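Local coordinates for disulfide bond protein A (Staphylococcus aureus, PDB 3BCI) that probably works as a thiol:disulfide oxidoreductase of the DsbA type, using a thioredoxin-like redox-active disulfide in oxidative protein folding, at residues H69-Y74 with K105-L110. Residues are numbered along the deposited sequence; the frame is centred on the assembly and turned at random.
Sequences HAVLMY and KHIKQL
I107 is the first residue of 105-110 to touch V71, and the CA atoms of 69-74 and 105-110 come nearest each other here, with 7.6 Å between V71 CA and I107 CA. Its CB does not aim straight at the other helix, but the side chain reaches across, and I107 CG1 comes to 4.3 Å from V71 CG2, a loose methyl-to-methylene touch. One turn on, L110 brings in the second half of the grip. L110 N bonds to I107 O at 3.1 Å, a link three residues back that keeps both side chains within reach of V71. L110 points at V71, and the two side chains meet tip to tip, L110 CD1 lying 3.9 Å from V71 CG1. The valine serves both partners by splitting its branches: with CG1 anti to the backbone N (chi1 172°) one methyl takes the leucine, while CG2, anti to the carbonyl carbon, takes the isoleucine. L110 also rests on F82 of helix 79-88, and A70, next to V71, packs on I120 of helix 114-125, so the pair sits among the helices of the DsbA helical domain. No hydrogen bond or charge pair crosses between 69-74 and 105-110; just 101 Å² is buried, so between these segments the contact rests on van der Waals packing and the burial of apolar surface, without the directional demands of polar bonding.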
loop_
_atom_site.group_PDB
_atom_site.type_symbol
_atom_site.label_atom_id
_atom_site.label_comp_id
_atom_site.label_asym_id
_atom_site.label_seq_id
_atom_site.Cartn_x
_atom_site.Cartn_y
_atom_site.Cartn_z
ATOM N N HIS A 69 -3.598 -4.305 -4.652
ATOM C CA HIS A 69 -3.973 -5.554 -3.993
ATOM C C HIS A 69 -3.754 -6.766 -4.897
ATOM O O HIS A 69 -3.444 -7.858 -4.416
ATOM C CB HIS A 69 -5.429 -5.493 -3.522
ATOM C CG HIS A 69 -5.596 -4.847 -2.182
ATOM N ND1 HIS A 69 -5.229 -5.468 -1.008
ATOM C CD2 HIS A 69 -6.041 -3.615 -1.832
ATOM C CE1 HIS A 69 -5.441 -4.649 0.008
ATOM N NE2 HIS A 69 -5.933 -3.517 -0.466
ATOM N N ALA A 70 -3.912 -6.579 -6.203
ATOM C CA ALA A 70 -3.694 -7.676 -7.143
ATOM C C ALA A 70 -2.209 -8.047 -7.109
ATOM O O ALA A 70 -1.853 -9.225 -7.057
ATOM C CB ALA A 70 -4.114 -7.260 -8.563
ATOM N N VAL A 71 -1.344 -7.036 -7.128
ATOM C CA VAL A 71 0.096 -7.270 -7.075
ATOM C C VAL A 71 0.473 -8.001 -5.787
ATOM O O VAL A 71 1.244 -8.965 -5.810
ATOM C CB VAL A 71 0.887 -5.937 -7.142
ATOM C CG1 VAL A 71 2.373 -6.186 -6.879
ATOM C CG2 VAL A 71 0.700 -5.295 -8.511
ATOM N N LEU A 72 -0.072 -7.541 -4.667
ATOM C CA LEU A 72 0.212 -8.147 -3.375
ATOM C C LEU A 72 -0.144 -9.636 -3.323
ATOM O O LEU A 72 0.649 -10.460 -2.861
ATOM C CB LEU A 72 -0.551 -7.404 -2.270
ATOM C CG LEU A 72 -0.519 -8.057 -0.884
ATOM C CD1 LEU A 72 0.922 -8.112 -0.382
ATOM C CD2 LEU A 72 -1.403 -7.274 0.088
ATOM N N MET A 73 -1.332 -9.988 -3.802
ATOM C CA MET A 73 -1.759 -11.383 -3.749
ATOM C C MET A 73 -1.107 -12.328 -4.749
ATOM O O MET A 73 -0.975 -13.513 -4.464
ATOM C CB MET A 73 -3.282 -11.483 -3.884
ATOM C CG MET A 73 -3.839 -10.917 -5.167
ATOM S SD MET A 73 -5.639 -11.113 -5.253
ATOM C CE MET A 73 -6.130 -10.213 -3.798
ATOM N N TYR A 74 -0.696 -11.817 -5.909
ATOM C CA TYR A 74 -0.080 -12.663 -6.930
ATOM C C TYR A 74 1.437 -12.538 -7.057
ATOM O O TYR A 74 2.092 -13.415 -7.618
ATOM C CB TYR A 74 -0.725 -12.391 -8.289
ATOM C CG TYR A 74 -2.190 -12.742 -8.337
ATOM C CD1 TYR A 74 -2.631 -14.010 -7.965
ATOM C CD2 TYR A 74 -3.139 -11.814 -8.765
ATOM C CE1 TYR A 74 -3.979 -14.349 -8.016
ATOM C CE2 TYR A 74 -4.491 -12.142 -8.823
ATOM C CZ TYR A 74 -4.902 -13.413 -8.447
ATOM O OH TYR A 74 -6.233 -13.753 -8.515
ATOM N N LYS A 105 1.201 -0.042 -16.868
ATOM C CA LYS A 105 2.596 0.300 -17.116
ATOM C C LYS A 105 3.438 -0.019 -15.883
ATOM O O LYS A 105 4.537 -0.563 -15.984
ATOM C CB LYS A 105 2.715 1.787 -17.460
ATOM C CG LYS A 105 4.142 2.280 -17.655
ATOM C CD LYS A 105 4.167 3.711 -18.187
ATOM C CE LYS A 105 3.633 4.716 -17.176
ATOM N NZ LYS A 105 4.567 4.900 -16.037
ATOM N N HIS A 106 2.922 0.316 -14.709
ATOM C CA HIS A 106 3.659 0.045 -13.482
ATOM C C HIS A 106 3.753 -1.448 -13.183
ATOM O O HIS A 106 4.778 -1.933 -12.701
ATOM C CB HIS A 106 3.021 0.805 -12.321
ATOM C CG HIS A 106 3.460 2.233 -12.240
ATOM N ND1 HIS A 106 4.107 2.750 -11.139
ATOM C CD2 HIS A 106 3.398 3.236 -13.149
ATOM C CE1 HIS A 106 4.427 4.012 -11.372
ATOM N NE2 HIS A 106 4.009 4.331 -12.583
ATOM N N ILE A 107 2.692 -2.187 -13.484
ATOM C CA ILE A 107 2.711 -3.625 -13.253
ATOM C C ILE A 107 3.773 -4.264 -14.152
ATOM O O ILE A 107 4.529 -5.135 -13.720
ATOM C CB ILE A 107 1.324 -4.252 -13.541
ATOM C CG1 ILE A 107 0.306 -3.725 -12.522
ATOM C CG2 ILE A 107 1.409 -5.780 -13.472
ATOM C CD1 ILE A 107 -1.142 -4.061 -12.845
ATOM N N LYS A 108 3.844 -3.820 -15.402
ATOM C CA LYS A 108 4.827 -4.369 -16.330
ATOM C C LYS A 108 6.253 -3.989 -15.926
ATOM O O LYS A 108 7.204 -4.705 -16.241
ATOM C CB LYS A 108 4.530 -3.895 -17.759
ATOM C CG LYS A 108 3.209 -4.428 -18.308
ATOM C CD LYS A 108 2.955 -3.966 -19.733
ATOM C CE LYS A 108 1.656 -4.545 -20.269
ATOM N NZ LYS A 108 1.372 -4.061 -21.648
ATOM N N GLN A 109 6.401 -2.868 -15.226
ATOM C CA GLN A 109 7.721 -2.425 -14.773
ATOM C C GLN A 109 8.293 -3.367 -13.720
ATOM O O GLN A 109 9.479 -3.297 -13.399
ATOM C CB GLN A 109 7.656 -1.012 -14.183
ATOM C CG GLN A 109 7.531 0.097 -15.208
ATOM C CD GLN A 109 7.326 1.460 -14.570
ATOM O OE1 GLN A 109 7.166 2.461 -15.265
ATOM N NE2 GLN A 109 7.326 1.504 -13.242
ATOM N N LEU A 110 7.451 -4.237 -13.168
ATOM C CA LEU A 110 7.915 -5.188 -12.159
ATOM C C LEU A 110 8.685 -6.336 -12.820
ATOM O O LEU A 110 9.455 -7.045 -12.169
ATOM C CB LEU A 110 6.729 -5.745 -11.370
ATOM C CG LEU A 110 5.905 -4.729 -10.573
ATOM C CD1 LEU A 110 4.755 -5.438 -9.872
ATOM C CD2 LEU A 110 6.795 -4.027 -9.560
#